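Local coordinates for RNA 2',3'-cyclic phosphodiesterase (Deinococcus radiodurans, PDB 5H7E), which belongs to the LigT-like group of the 2H phosphoesterase superfamily, enzymes named for two conserved histidine motifs, at residues Met41-Ser46 with Glu99-Leu104. Residues are numbered along the deposited sequence; the frame is centred on the assembly and turned at random.
Sequences MHVTLS and EGLTEL. With SO4 (sulfate ion), chain D.
Leu45 and Leu104 meet through their first torsions: Leu45 carries CG beside its backbone N (chi1 -77°), whereas Leu104 holds CG anti to its own nitrogen (chi1 177°). Leu45 CD2 thereby lies 3.7 Å from Leu104 CG, the branch point, and equally near to Leu104 CD2, the two side chains crossing at a slant. One turn earlier, Leu101 brings its CD1 to 4.1 Å from Leu45 CD2; Leu45 CD2 thus rests against both Leu101 and Leu104. Val43, two residues back on the same face of the strand, adds a looser touch, with CG1 4.4 Å from Leu101 CD2. Leucine suits the helix positions by its length and branching, while compact, beta-branched valine suits the extended strand. Leu12, on the antiparallel neighbour strand 6-13, touches Val43, Leu45 and Leu101 and so shares the apolar layer. Gly100 is the N-cap; at its phi of 94° a CB would press on the carbonyl O of Glu99, which glycine avoids. Its own carbonyl O receives Leu104 N at 2.9 Å, fixing the first helical turn. The other strand face is polar. His42 and Thr44 form a His-x-Thr motif beside a sulfate, probably from the crystallisation liquor: Thr44 OG1 lies at possible bonding distance, 3.1 Å from sulfate O4, while glycerol takes His42 NE2. His127 NE2 and Thr129 OG1 hydrogen-bond the anion, consistent with the paired motifs of 2H enzymes. Between residues 41-46 and 99-104 the contact is purely apolar, close packing behind His42 and Thr44, and Arg109, further along the helix, adds a polar tie to Leu45 O.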
ATOM      1  N   MET A  41      -7.086   3.346  -2.574  1.00 19.68           N
ATOM      2  CA  MET A  41      -6.752   1.958  -2.227  1.00 17.86           C
ATOM      3  C   MET A  41      -5.436   1.542  -2.877  1.00 19.18           C
ATOM      4  O   MET A  41      -5.213   1.751  -4.069  1.00 21.70           O
ATOM      5  CB  MET A  41      -7.855   1.017  -2.711  1.00 19.52           C
ATOM      6  CG  MET A  41      -9.155   1.156  -1.890  1.00 19.24           C
ATOM      7  SD  MET A  41     -10.452   0.114  -2.597  1.00 20.51           S
ATOM      8  CE  MET A  41     -11.813   0.493  -1.477  1.00 22.32           C
ATOM      9  N   HIS A  42      -4.550   0.972  -2.080  1.00 17.34           N
ATOM     10  CA  HIS A  42      -3.262   0.568  -2.599  1.00 16.70           C
ATOM     11  C   HIS A  42      -2.684  -0.458  -1.627  1.00 14.60           C
ATOM     12  O   HIS A  42      -3.158  -0.624  -0.491  1.00 17.58           O
ATOM     13  CB  HIS A  42      -2.292   1.755  -2.768  1.00 18.69           C
ATOM     14  CG  HIS A  42      -2.187   2.556  -1.549  1.00 18.47           C
ATOM     15  ND1 HIS A  42      -2.796   3.792  -1.429  1.00 25.16           N
ATOM     16  CD2 HIS A  42      -1.512   2.349  -0.404  1.00 21.41           C
ATOM     17  CE1 HIS A  42      -2.550   4.267  -0.222  1.00 29.21           C
ATOM     18  NE2 HIS A  42      -1.811   3.394   0.432  1.00 25.42           N
ATOM     19  N   VAL A  43      -1.659  -1.175  -2.107  1.00 15.11           N
ATOM     20  CA  VAL A  43      -0.917  -2.141  -1.269  1.00 13.55           C
ATOM     21  C   VAL A  43       0.427  -1.502  -0.904  1.00 16.22           C
ATOM     22  O   VAL A  43       1.301  -1.414  -1.760  1.00 18.44           O
ATOM     23  CB  VAL A  43      -0.672  -3.457  -2.002  1.00 14.49           C
ATOM     24  CG1 VAL A  43       0.092  -4.428  -1.078  1.00 15.53           C
ATOM     25  CG2 VAL A  43      -1.972  -4.131  -2.504  1.00 18.52           C
ATOM     26  N   THR A  44       0.552  -0.976   0.320  1.00 15.83           N
ATOM     27  CA  THR A  44       1.780  -0.254   0.700  1.00 17.36           C
ATOM     28  C   THR A  44       2.902  -1.230   0.961  1.00 17.84           C
ATOM     29  O   THR A  44       2.715  -2.238   1.649  1.00 19.41           O
ATOM     30  CB  THR A  44       1.514   0.550   1.942  1.00 18.55           C
ATOM     31  OG1 THR A  44       0.443   1.441   1.673  1.00 22.20           O
ATOM     32  CG2 THR A  44       2.785   1.416   2.343  1.00 20.21           C
ATOM     33  N   LEU A  45       4.095  -0.909   0.459  1.00 16.22           N
ATOM     34  CA  LEU A  45       5.298  -1.691   0.750  1.00 16.65           C
ATOM     35  C   LEU A  45       6.232  -0.995   1.750  1.00 18.66           C
ATOM     36  O   LEU A  45       6.897  -1.674   2.530  1.00 20.75           O
ATOM     37  CB  LEU A  45       6.076  -1.961  -0.550  1.00 18.70           C
ATOM     38  CG  LEU A  45       5.492  -3.065  -1.472  1.00 24.69           C
ATOM     39  CD1 LEU A  45       4.349  -2.640  -2.247  1.00 27.88           C
ATOM     40  CD2 LEU A  45       6.572  -3.619  -2.422  1.00 24.95           C
ATOM     41  N   SER A  46       6.302   0.332   1.723  1.00 16.73           N
ATOM     42  CA  SER A  46       7.078   1.051   2.708  1.00 18.02           C
ATOM     43  C   SER A  46       6.585   2.488   2.735  1.00 18.09           C
ATOM     44  O   SER A  46       6.242   3.064   1.696  1.00 19.98           O
ATOM     45  CB  SER A  46       8.575   1.047   2.346  1.00 21.50           C
ATOM     46  OG  SER A  46       9.295   1.630   3.442  1.00 22.74           O
ATOM     47  N   GLU A  99       3.321 -14.137  -5.048  1.00 17.73           N
ATOM     48  CA  GLU A  99       4.713 -14.602  -5.057  1.00 18.27           C
ATOM     49  C   GLU A  99       5.657 -13.425  -5.290  1.00 22.44           C
ATOM     50  O   GLU A  99       5.492 -12.651  -6.236  1.00 21.77           O
ATOM     51  CB  GLU A  99       4.896 -15.646  -6.169  1.00 17.89           C
ATOM     52  CG  GLU A  99       6.303 -16.274  -6.155  1.00 19.42           C
ATOM     53  CD  GLU A  99       6.601 -17.168  -7.336  1.00 25.06           C
ATOM     54  OE1 GLU A  99       5.785 -17.243  -8.293  1.00 28.95           O
ATOM     55  OE2 GLU A  99       7.674 -17.822  -7.301  1.00 24.27           O
ATOM     56  N   GLY A 100       6.667 -13.291  -4.442  1.00 19.74           N
ATOM     57  CA  GLY A 100       7.624 -12.206  -4.630  1.00 21.05           C
ATOM     58  C   GLY A 100       7.328 -10.950  -3.848  1.00 24.03           C
ATOM     59  O   GLY A 100       8.238 -10.101  -3.709  1.00 25.04           O
ATOM     60  N   LEU A 101       6.109 -10.800  -3.329  1.00 19.62           N
ATOM     61  CA  LEU A 101       5.724  -9.486  -2.777  1.00 21.73           C
ATOM     62  C   LEU A 101       6.431  -9.209  -1.447  1.00 21.42           C
ATOM     63  O   LEU A 101       6.908  -8.086  -1.220  1.00 20.33           O
ATOM     64  CB  LEU A 101       4.221  -9.400  -2.633  1.00 19.72           C
ATOM     65  CG  LEU A 101       3.715  -8.064  -2.030  1.00 20.02           C
ATOM     66  CD1 LEU A 101       4.087  -6.860  -2.908  1.00 22.71           C
ATOM     67  CD2 LEU A 101       2.238  -8.195  -1.977  1.00 23.27           C
ATOM     68  N   THR A 102       6.466 -10.184  -0.527  1.00 20.81           N
ATOM     69  CA  THR A 102       7.247  -9.990   0.697  1.00 20.08           C
ATOM     70  C   THR A 102       8.718  -9.725   0.394  1.00 21.64           C
ATOM     71  O   THR A 102       9.321  -8.825   0.987  1.00 21.88           O
ATOM     72  CB  THR A 102       7.116 -11.167   1.639  1.00 24.54           C
ATOM     73  OG1 THR A 102       5.732 -11.247   2.024  1.00 26.17           O
ATOM     74  CG2 THR A 102       8.026 -10.963   2.883  1.00 26.24           C
ATOM     75  N   GLU A 103       9.312 -10.495  -0.520  1.00 22.69           N
ATOM     76  CA  GLU A 103      10.710 -10.288  -0.868  1.00 24.95           C
ATOM     77  C   GLU A 103      10.930  -8.886  -1.423  1.00 23.39           C
ATOM     78  O   GLU A 103      11.891  -8.222  -1.058  1.00 25.77           O
ATOM     79  CB  GLU A 103      11.127 -11.365  -1.893  1.00 29.02           C
ATOM     80  CG  GLU A 103      12.239 -11.071  -2.867  1.00 53.23           C
ATOM     81  CD  GLU A 103      12.389 -12.180  -3.974  1.00 54.63           C
ATOM     82  OE1 GLU A 103      11.679 -13.192  -3.957  1.00 48.88           O
ATOM     83  OE2 GLU A 103      13.230 -12.032  -4.863  1.00 67.13           O
ATOM     84  N   LEU A 104      10.030  -8.415  -2.260  1.00 21.30           N
ATOM     85  CA  LEU A 104      10.167  -7.047  -2.790  1.00 20.98           C
ATOM     86  C   LEU A 104      10.072  -6.018  -1.677  1.00 21.00           C
ATOM     87  O   LEU A 104      10.888  -5.094  -1.594  1.00 20.72           O
ATOM     88  CB  LEU A 104       9.100  -6.787  -3.847  1.00 20.24           C
ATOM     89  CG  LEU A 104       9.084  -5.348  -4.428  1.00 20.51           C
ATOM     90  CD1 LEU A 104      10.397  -5.049  -5.147  1.00 21.74           C
ATOM     91  CD2 LEU A 104       7.920  -5.321  -5.430  1.00 22.36           C
TER
HETATM   92  S   SO4 D 303      -1.965   1.444   4.873  1.00 35.13           S
HETATM   93  O1  SO4 D 303      -1.580   2.737   5.390  1.00 42.33           O
HETATM   94  O2  SO4 D 303      -2.519   0.665   5.996  1.00 37.17           O
HETATM   95  O3  SO4 D 303      -2.910   1.732   3.802  1.00 41.24           O
HETATM   96  O4  SO4 D 303      -0.859   0.723   4.350  1.00 41.38           O